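PDB 2OZJ: cupin 2, conserved barrel from Desulfitobacterium hafniense, which is of unknown function but adopts the conserved beta-barrel of the cupin superfamily and forms a two-chain assembly. Local coordinates for residues Met2-Leu8 with Met30-Ser35; Leu16-Glu21 with Ser41-Phe45; Thr60-Gln66 with Phe102-Thr108. All blocks are in the same frame, centred on the assembly; numbering follows the deposited sequence. Where two conformers were deposited one is given.

Interaction 1 of 3, residues Met2-Leu8 with Met30-Ser35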
# COMPACT_ATOMS: atom_id res chain seq x y z
N MSE A 2 20.77 6.28 -0.82
CA MSE A 2 19.49 6.99 -1.13
C MSE A 2 18.26 6.08 -1.02
O MSE A 2 18.29 4.95 -1.44
CB MSE A 2 19.50 7.57 -2.56
CG MSE A 2 18.08 7.83 -3.15
SE MSE A 2 17.97 8.43 -5.02
CE MSE A 2 17.76 6.73 -5.88
N ALA A 3 17.18 6.63 -0.50
CA ALA A 3 15.90 5.94 -0.46
C ALA A 3 15.21 6.02 -1.83
O ALA A 3 15.08 7.11 -2.39
CB ALA A 3 15.01 6.53 0.64
N ARG A 4 14.76 4.88 -2.36
CA ARG A 4 14.06 4.86 -3.64
C ARG A 4 13.07 3.72 -3.75
O ARG A 4 13.27 2.64 -3.17
CB ARG A 4 15.05 4.81 -4.80
CG ARG A 4 15.78 3.53 -4.95
CD ARG A 4 17.02 3.64 -5.85
NE ARG A 4 17.62 2.32 -5.98
CZ ARG A 4 17.12 1.33 -6.73
NH1 ARG A 4 16.04 1.51 -7.47
NH2 ARG A 4 17.73 0.16 -6.73
N LEU A 5 12.00 3.97 -4.51
CA LEU A 5 11.02 2.95 -4.79
C LEU A 5 11.53 2.25 -6.01
O LEU A 5 12.28 2.83 -6.80
CB LEU A 5 9.60 3.55 -5.01
CG LEU A 5 9.00 4.22 -3.77
CD1 LEU A 5 7.67 4.81 -4.10
CD2 LEU A 5 8.86 3.25 -2.58
N LYS A 6 11.16 0.99 -6.16
CA LYS A 6 11.62 0.16 -7.26
C LYS A 6 10.67 -0.99 -7.56
O LYS A 6 9.80 -1.31 -6.78
CB LYS A 6 13.05 -0.38 -6.97
CG LYS A 6 13.10 -1.31 -5.77
CD LYS A 6 14.46 -1.98 -5.66
CE LYS A 6 14.47 -2.97 -4.49
NZ LYS A 6 15.71 -3.82 -4.53
N ASN A 7 10.90 -1.60 -8.73
CA ASN A 7 10.18 -2.75 -9.20
C ASN A 7 8.68 -2.55 -9.36
O ASN A 7 7.88 -3.49 -9.22
CB ASN A 7 10.49 -3.99 -8.33
CG ASN A 7 11.94 -4.39 -8.39
OD1 ASN A 7 12.61 -4.25 -9.43
ND2 ASN A 7 12.46 -4.87 -7.25
N LEU A 8 8.33 -1.31 -9.74
CA LEU A 8 6.94 -0.89 -9.92
C LEU A 8 6.77 -0.21 -11.26
O LEU A 8 7.72 0.47 -11.72
CB LEU A 8 6.53 0.10 -8.83
CG LEU A 8 6.39 -0.47 -7.42
CD1 LEU A 8 6.56 0.65 -6.37
CD2 LEU A 8 5.05 -1.21 -7.31
N MSE A 30 9.29 -9.85 -3.46
CA MSE A 30 9.85 -8.77 -4.27
C MSE A 30 9.92 -7.50 -3.45
O MSE A 30 8.89 -7.13 -2.85
CB MSE A 30 9.00 -8.56 -5.52
CG MSE A 30 9.64 -7.54 -6.46
SE MSE A 30 9.08 -7.55 -8.29
CE MSE A 30 7.31 -6.81 -8.00
N ALA A 31 11.11 -6.90 -3.35
CA ALA A 31 11.24 -5.61 -2.68
C ALA A 31 10.72 -4.49 -3.60
O ALA A 31 11.04 -4.47 -4.81
CB ALA A 31 12.65 -5.34 -2.31
N LEU A 32 9.96 -3.57 -3.02
CA LEU A 32 9.47 -2.39 -3.73
C LEU A 32 10.14 -1.11 -3.26
O LEU A 32 9.83 -0.04 -3.76
CB LEU A 32 7.97 -2.26 -3.58
CG LEU A 32 7.06 -3.46 -3.95
CD1 LEU A 32 5.58 -3.10 -3.73
CD2 LEU A 32 7.35 -3.96 -5.40
N ALA A 33 11.07 -1.20 -2.32
CA ALA A 33 11.83 -0.04 -1.87
C ALA A 33 13.25 -0.48 -1.54
O ALA A 33 13.47 -1.62 -1.08
CB ALA A 33 11.19 0.58 -0.63
N GLN A 34 14.19 0.43 -1.80
CA GLN A 34 15.53 0.37 -1.27
C GLN A 34 15.62 1.55 -0.29
O GLN A 34 15.69 2.70 -0.68
CB GLN A 34 16.54 0.52 -2.41
CG GLN A 34 17.97 0.20 -2.03
CD GLN A 34 18.48 -1.08 -2.65
OE1 GLN A 34 17.73 -1.83 -3.29
NE2 GLN A 34 19.77 -1.33 -2.49
N SER A 35 15.52 1.24 1.00
CA SER A 35 15.44 2.26 2.04
C SER A 35 15.93 1.72 3.38
O SER A 35 15.81 0.53 3.65
CB SER A 35 14.01 2.79 2.15
OG SER A 35 13.85 3.62 3.28

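Interaction 2 of 3, residues Leu16-Glu21 with Ser41-Phe45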
# COMPACT_ATOMS: atom_id res chain seq x y z
N LEU A 16 -1.48 -4.45 -8.50
CA LEU A 16 -0.40 -4.82 -7.67
C LEU A 16 -0.26 -6.36 -7.56
O LEU A 16 0.84 -6.93 -7.66
CB LEU A 16 -0.64 -4.14 -6.32
CG LEU A 16 0.50 -3.98 -5.38
CD1 LEU A 16 1.73 -3.31 -5.96
CD2 LEU A 16 -0.11 -3.17 -4.17
N ALA A 17 -1.41 -7.05 -7.51
CA ALA A 17 -1.42 -8.51 -7.45
C ALA A 17 -0.77 -9.14 -8.69
O ALA A 17 -0.25 -10.24 -8.64
CB ALA A 17 -2.85 -9.01 -7.34
N SER A 18 -0.83 -8.45 -9.82
CA SER A 18 -0.28 -8.99 -11.06
C SER A 18 1.27 -8.97 -11.09
O SER A 18 1.85 -9.55 -11.99
CB SER A 18 -0.89 -8.28 -12.29
OG SER A 18 -0.29 -7.04 -12.48
N LEU A 19 1.92 -8.30 -10.14
CA LEU A 19 3.37 -8.15 -10.15
C LEU A 19 4.08 -9.37 -9.51
O LEU A 19 5.28 -9.48 -9.62
CB LEU A 19 3.81 -6.88 -9.45
CG LEU A 19 3.30 -5.55 -10.06
CD1 LEU A 19 3.83 -4.44 -9.18
CD2 LEU A 19 3.73 -5.37 -11.50
N ILE A 20 3.33 -10.26 -8.88
CA ILE A 20 3.90 -11.46 -8.24
C ILE A 20 2.99 -12.67 -8.50
O ILE A 20 1.76 -12.57 -8.41
CB ILE A 20 4.19 -11.24 -6.73
CG1 ILE A 20 5.15 -12.28 -6.16
CG2 ILE A 20 2.91 -11.20 -5.87
CD1 ILE A 20 5.71 -11.85 -4.81
N GLU A 21 3.57 -13.82 -8.82
CA GLU A 21 2.78 -15.05 -8.91
C GLU A 21 2.52 -15.64 -7.53
O GLU A 21 3.11 -15.21 -6.55
CB GLU A 21 3.50 -16.08 -9.78
CG GLU A 21 3.63 -15.56 -11.21
CD GLU A 21 4.79 -16.20 -11.96
OE1 GLU A 21 5.97 -15.95 -11.62
OE2 GLU A 21 4.52 -16.96 -12.90
N SER A 41 7.44 -4.61 0.65
CA SER A 41 7.63 -5.87 -0.04
C SER A 41 6.31 -6.48 -0.48
O SER A 41 5.29 -6.38 0.21
CB SER A 41 8.26 -6.91 0.89
OG SER A 41 9.33 -6.38 1.67
N LEU A 42 6.38 -7.23 -1.57
CA LEU A 42 5.30 -8.12 -1.99
C LEU A 42 5.71 -9.56 -1.65
O LEU A 42 6.86 -9.94 -1.88
CB LEU A 42 5.03 -8.05 -3.50
CG LEU A 42 4.40 -6.82 -4.09
CD1 LEU A 42 4.11 -7.06 -5.59
CD2 LEU A 42 3.15 -6.40 -3.24
N PHE A 43 4.78 -10.35 -1.14
CA PHE A 43 5.04 -11.74 -0.82
C PHE A 43 3.88 -12.57 -1.31
O PHE A 43 2.72 -12.10 -1.31
CB PHE A 43 5.11 -12.02 0.67
CG PHE A 43 6.23 -11.39 1.35
CD1 PHE A 43 7.52 -11.93 1.28
CD2 PHE A 43 6.04 -10.26 2.12
CE1 PHE A 43 8.61 -11.32 1.96
CE2 PHE A 43 7.15 -9.64 2.76
CZ PHE A 43 8.42 -10.18 2.69
N SER A 44 4.18 -13.82 -1.65
CA SER A 44 3.14 -14.81 -1.84
C SER A 44 3.60 -16.16 -1.34
O SER A 44 4.79 -16.51 -1.49
CB SER A 44 2.80 -14.90 -3.29
OG SER A 44 3.85 -15.44 -4.03
N PHE A 45 2.68 -16.90 -0.71
CA PHE A 45 2.88 -18.29 -0.39
C PHE A 45 1.55 -18.94 -0.08
O PHE A 45 0.51 -18.26 -0.11
CB PHE A 45 3.92 -18.49 0.73
CG PHE A 45 3.58 -17.84 2.04
CD1 PHE A 45 3.88 -16.51 2.24
CD2 PHE A 45 3.02 -18.58 3.09
CE1 PHE A 45 3.59 -15.90 3.45
CE2 PHE A 45 2.74 -17.99 4.31
CZ PHE A 45 3.02 -16.65 4.49

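Interaction 3 of 3, residues Thr60-Gln66 with Phe102-Thr108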
# COMPACT_ATOMS: atom_id res chain seq x y z
N THR A 60 4.09 -2.34 11.36
CA THR A 60 3.89 -3.00 10.08
C THR A 60 2.46 -2.90 9.67
O THR A 60 1.58 -3.02 10.51
CB THR A 60 4.23 -4.48 10.19
OG1 THR A 60 5.58 -4.58 10.63
CG2 THR A 60 4.09 -5.19 8.85
N LEU A 61 2.20 -2.63 8.40
CA LEU A 61 0.87 -2.85 7.84
C LEU A 61 0.92 -3.95 6.79
O LEU A 61 1.80 -3.97 5.92
CB LEU A 61 0.26 -1.58 7.25
CG LEU A 61 0.55 -1.05 5.84
CD1 LEU A 61 -0.04 -1.95 4.73
CD2 LEU A 61 -0.01 0.36 5.67
N TYR A 62 -0.05 -4.82 6.89
CA TYR A 62 -0.29 -5.93 5.94
C TYR A 62 -1.55 -5.60 5.12
O TYR A 62 -2.60 -5.22 5.68
CB TYR A 62 -0.51 -7.24 6.66
CG TYR A 62 0.67 -7.74 7.39
CD1 TYR A 62 1.74 -8.25 6.70
CD2 TYR A 62 0.75 -7.70 8.77
CE1 TYR A 62 2.86 -8.72 7.36
CE2 TYR A 62 1.88 -8.17 9.45
CZ TYR A 62 2.92 -8.67 8.72
OH TYR A 62 4.05 -9.15 9.35
N LEU A 63 -1.46 -5.77 3.81
CA LEU A 63 -2.58 -5.59 2.89
C LEU A 63 -2.71 -6.83 2.03
O LEU A 63 -1.76 -7.19 1.32
CB LEU A 63 -2.41 -4.36 2.00
CG LEU A 63 -3.46 -4.15 0.89
CD1 LEU A 63 -4.88 -3.71 1.37
CD2 LEU A 63 -2.88 -3.04 -0.05
N ILE A 64 -3.86 -7.50 2.14
CA ILE A 64 -4.07 -8.72 1.37
C ILE A 64 -4.49 -8.36 -0.05
O ILE A 64 -5.44 -7.62 -0.24
CB ILE A 64 -5.10 -9.65 2.02
CG1 ILE A 64 -4.76 -9.88 3.47
CG2 ILE A 64 -5.15 -11.01 1.27
CD1 ILE A 64 -3.42 -10.45 3.70
N LEU A 65 -3.76 -8.85 -1.04
CA LEU A 65 -4.01 -8.52 -2.42
C LEU A 65 -4.91 -9.56 -3.10
O LEU A 65 -5.73 -9.24 -3.96
CB LEU A 65 -2.70 -8.41 -3.19
CG LEU A 65 -1.70 -7.39 -2.64
CD1 LEU A 65 -0.41 -7.48 -3.43
CD2 LEU A 65 -2.28 -5.97 -2.64
N GLN A 66 -4.75 -10.82 -2.71
CA GLN A 66 -5.42 -11.92 -3.36
C GLN A 66 -5.34 -13.09 -2.40
O GLN A 66 -4.37 -13.24 -1.67
CB GLN A 66 -4.66 -12.22 -4.65
CG GLN A 66 -5.32 -13.11 -5.64
CD GLN A 66 -4.37 -13.44 -6.80
OE1 GLN A 66 -3.99 -12.56 -7.59
NE2 GLN A 66 -3.98 -14.71 -6.90
N PHE A 102 -2.01 -17.09 -1.24
CA PHE A 102 -2.34 -15.67 -1.14
C PHE A 102 -1.14 -14.79 -1.52
O PHE A 102 -0.00 -15.25 -1.61
CB PHE A 102 -2.90 -15.29 0.27
CG PHE A 102 -1.87 -15.13 1.32
CD1 PHE A 102 -1.14 -16.22 1.76
CD2 PHE A 102 -1.61 -13.87 1.86
CE1 PHE A 102 -0.16 -16.07 2.72
CE2 PHE A 102 -0.63 -13.73 2.81
CZ PHE A 102 0.09 -14.81 3.24
N LYS A 103 -1.45 -13.52 -1.75
CA LYS A 103 -0.50 -12.52 -2.05
C LYS A 103 -0.74 -11.34 -1.12
O LYS A 103 -1.89 -10.98 -0.84
CB LYS A 103 -0.67 -12.03 -3.48
CG LYS A 103 -0.47 -13.08 -4.55
CD LYS A 103 -0.79 -12.48 -5.92
CE LYS A 103 -0.76 -13.54 -7.03
NZ LYS A 103 -1.11 -12.96 -8.36
N MSE A 104 0.33 -10.75 -0.60
CA MSE A 104 0.20 -9.57 0.24
C MSE A 104 1.28 -8.53 0.01
O MSE A 104 2.38 -8.84 -0.44
CB MSE A 104 0.21 -9.97 1.71
CG MSE A 104 1.54 -10.46 2.17
SE MSE A 104 1.62 -10.78 4.06
CE MSE A 104 3.26 -11.78 3.98
N LEU A 105 0.96 -7.29 0.38
CA LEU A 105 1.91 -6.20 0.52
C LEU A 105 2.21 -6.01 2.00
O LEU A 105 1.29 -5.99 2.81
CB LEU A 105 1.31 -4.91 -0.04
CG LEU A 105 2.07 -3.60 0.14
CD1 LEU A 105 3.30 -3.55 -0.72
CD2 LEU A 105 1.13 -2.44 -0.15
N GLN A 106 3.48 -5.85 2.33
CA GLN A 106 3.90 -5.55 3.69
C GLN A 106 4.65 -4.22 3.67
O GLN A 106 5.50 -3.99 2.80
CB GLN A 106 4.83 -6.64 4.20
CG GLN A 106 5.48 -6.35 5.55
CD GLN A 106 6.23 -7.56 6.13
OE1 GLN A 106 6.05 -8.69 5.68
NE2 GLN A 106 7.08 -7.30 7.12
N ILE A 107 4.33 -3.35 4.62
CA ILE A 107 5.08 -2.12 4.84
C ILE A 107 5.52 -2.12 6.27
O ILE A 107 4.69 -2.18 7.15
CB ILE A 107 4.24 -0.86 4.54
CG1 ILE A 107 3.81 -0.84 3.08
CG2 ILE A 107 5.06 0.45 4.92
CD1 ILE A 107 2.67 0.16 2.83
N THR A 108 6.83 -2.10 6.50
CA THR A 108 7.36 -2.08 7.85
C THR A 108 8.29 -0.89 8.06
O THR A 108 9.19 -0.64 7.26
CB THR A 108 8.07 -3.38 8.22
OG1 THR A 108 7.18 -4.47 8.07
CG2 THR A 108 8.51 -3.33 9.67

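Interaction 1 of 3, residues Met2-Leu8 with Met30-Ser35
K6 and Q34 reach each other beside the face of a short antiparallel ladder that bears R4 and Q34, crossing at a slant so that K6 NZ donates to Q34 OE1 at 3.1 Å, almost straight out from the amide oxygen (C=O...N angle 173°). K6 CG stands between the backbone N and the carbonyl carbon (chi1 64°), and the extended chain runs over A31, K6 CE meeting A31 CB at 3.7 Å. With an alanine here, Q34 OE1 would probably lose its ammonium partner and the bent Q34 side chain would be freer to turn. R4, in one of its two modelled conformers, lies alongside Q34 and points the same way, guanidinium and amide planes 24° apart, with Q34 CB over one guanidinium face. N7 points its CB toward 30-35, and N7 ND2 donates to A31 O at 2.9 Å, close to the amide plane. Selenomethionine M30 slants past it, M30 SE 3.8 Å from N7 CB.

In the fold this joins the N-terminal edge strand 4-5 to strand 28-34 of the large sheet. R4 and Q34 form a hydrogen-bonded pair (R4 N to Q34 O, 2.9 Å), and L5 with A33 is non-hydrogen-bonded; K6 N donates to L32 O one residue past the last bridge. On the face bearing L5 and A33, L5 CD2 touches A33 CB at 4.0 Å; beyond the paired residues L8 and L32 meet at about a right angle, CD2 to CD2 4.1 Å. L32 continues onto I40 and L42, and D59 of the second subunit accepts a hydrogen bond from L5 N.

Interaction 2 of 3, residues Leu16-Glu21 with Ser41-Phe45
L42 is the bump of this contact: its forked end fits a hollow formed by L16 and L19. One prong, L42 CD1, lies 3.9 Å from L19 CB and equally near L16 O, whereas the other, CD2, faces L16 CG at 4.2 Å. The hollow owes its shape to a 3-10 turn, 16-19, closed by L19 N donating to L16 O at 3.0 Å, which brings L16 and L19 round to the same strand residue. Next to it, I20 supplies a bump in the reverse sense. With CG1 anti to the backbone N (chi1 -162°), its CD1 is laid on the strand backbone, 3.7 Å from L42 O, in the dip between the L42 and S44 side chains.

The turn thus covers strand 38-46 of the large cupin sheet on the face bearing L42 and S44; L65 and L105 extend the apolar patch around L42, and V85 of the second subunit packs on L16. Beyond the apolar part, S44 OG donates to E21 O at 2.6 Å, in the carbonyl plane and with a C=O...O angle of 151°. E21 directs its carboxylate elsewhere, to a salt bridge with R23.

Interaction 3 of 3, residues Thr60-Gln66 with Phe102-Thr108
The Y62 ring has T60 CG2 over one face, 3.6 Å above the plane and offset toward the rim. Selenomethionine M104 runs alongside in an oblique Met-aromatic contact, M104 SE 4.8 Å from the centroid of the Y62 ring and 62° off its normal. Q106 OE1 approaches Y62 CE1 obliquely, the amide plane 63° from that of the ring. L61, M104 and Q106 each have two modelled conformers, so the details told of their side chains hold for one. The Y62 OH is hydrogen-bonded to H94. The F102 ring is met obliquely by I64 CD1, and F45 stacks with it edge-to-face.

A polar relay closes the far end of this face: Q106 NE2 donates to T108 OG1 at 3.0 Å, and T108 OG1 in turn to T60 OG1, also at 3.0 Å. The opposite face is aliphatic along L61, L63, L105 and I107 and turns polar at Q66 and K103. L63 and L105 meet CD2 to CD2 at 4.1 Å, and L61 lies beside I107; L5, L16 and I107 of the second subunit pack against L61, L63 and I107 respectively.

Reciprocal backbone hydrogen bonds hold L61 to I107 and L63 to L105. The register then slips at a classic beta bulge, where L65 and Q66 both face K103: L65 N reaches K103 O at 2.8 Å, Q66 N only weakly at 3.4 Å. K103 and Q66 extend side by side, and K103 NZ bonds Q66 OE1 at 3.0 Å from above its carbonyl plane, while also donating to A17 O. Two antiparallel strands, with a mixed face of Y62, I64, M104 and Q106 that probably lines the barrel interior, as in other cupins, and an aliphatic run toward the partner subunit, form an interior ladder of a dimeric cupin barrel.

All three contacts reach the same antiparallel sheet. Interaction 3 is a buried interior pair of it, about 3 Å from the chain centre, regular and mainly backbone-bonded. Interaction 1 is the partly exposed edge, about 15 Å out, where few ladder bonds are supplemented by amide and ammonium groups. Interaction 2 joins no strands: a 3-10 turn lies on one, chiefly through leucine and isoleucine. Strand 38-46 connects them: M30 O lies 2.8 Å from L42 N, and F43 O 2.8 Å from M104 N, on its two sides. L32 CD1 also touches L105 CD1. All meet the second subunit: interaction 3 through aliphatic residues, interaction 2 through L16, interaction 1 also through a backbone bond to an aspartate.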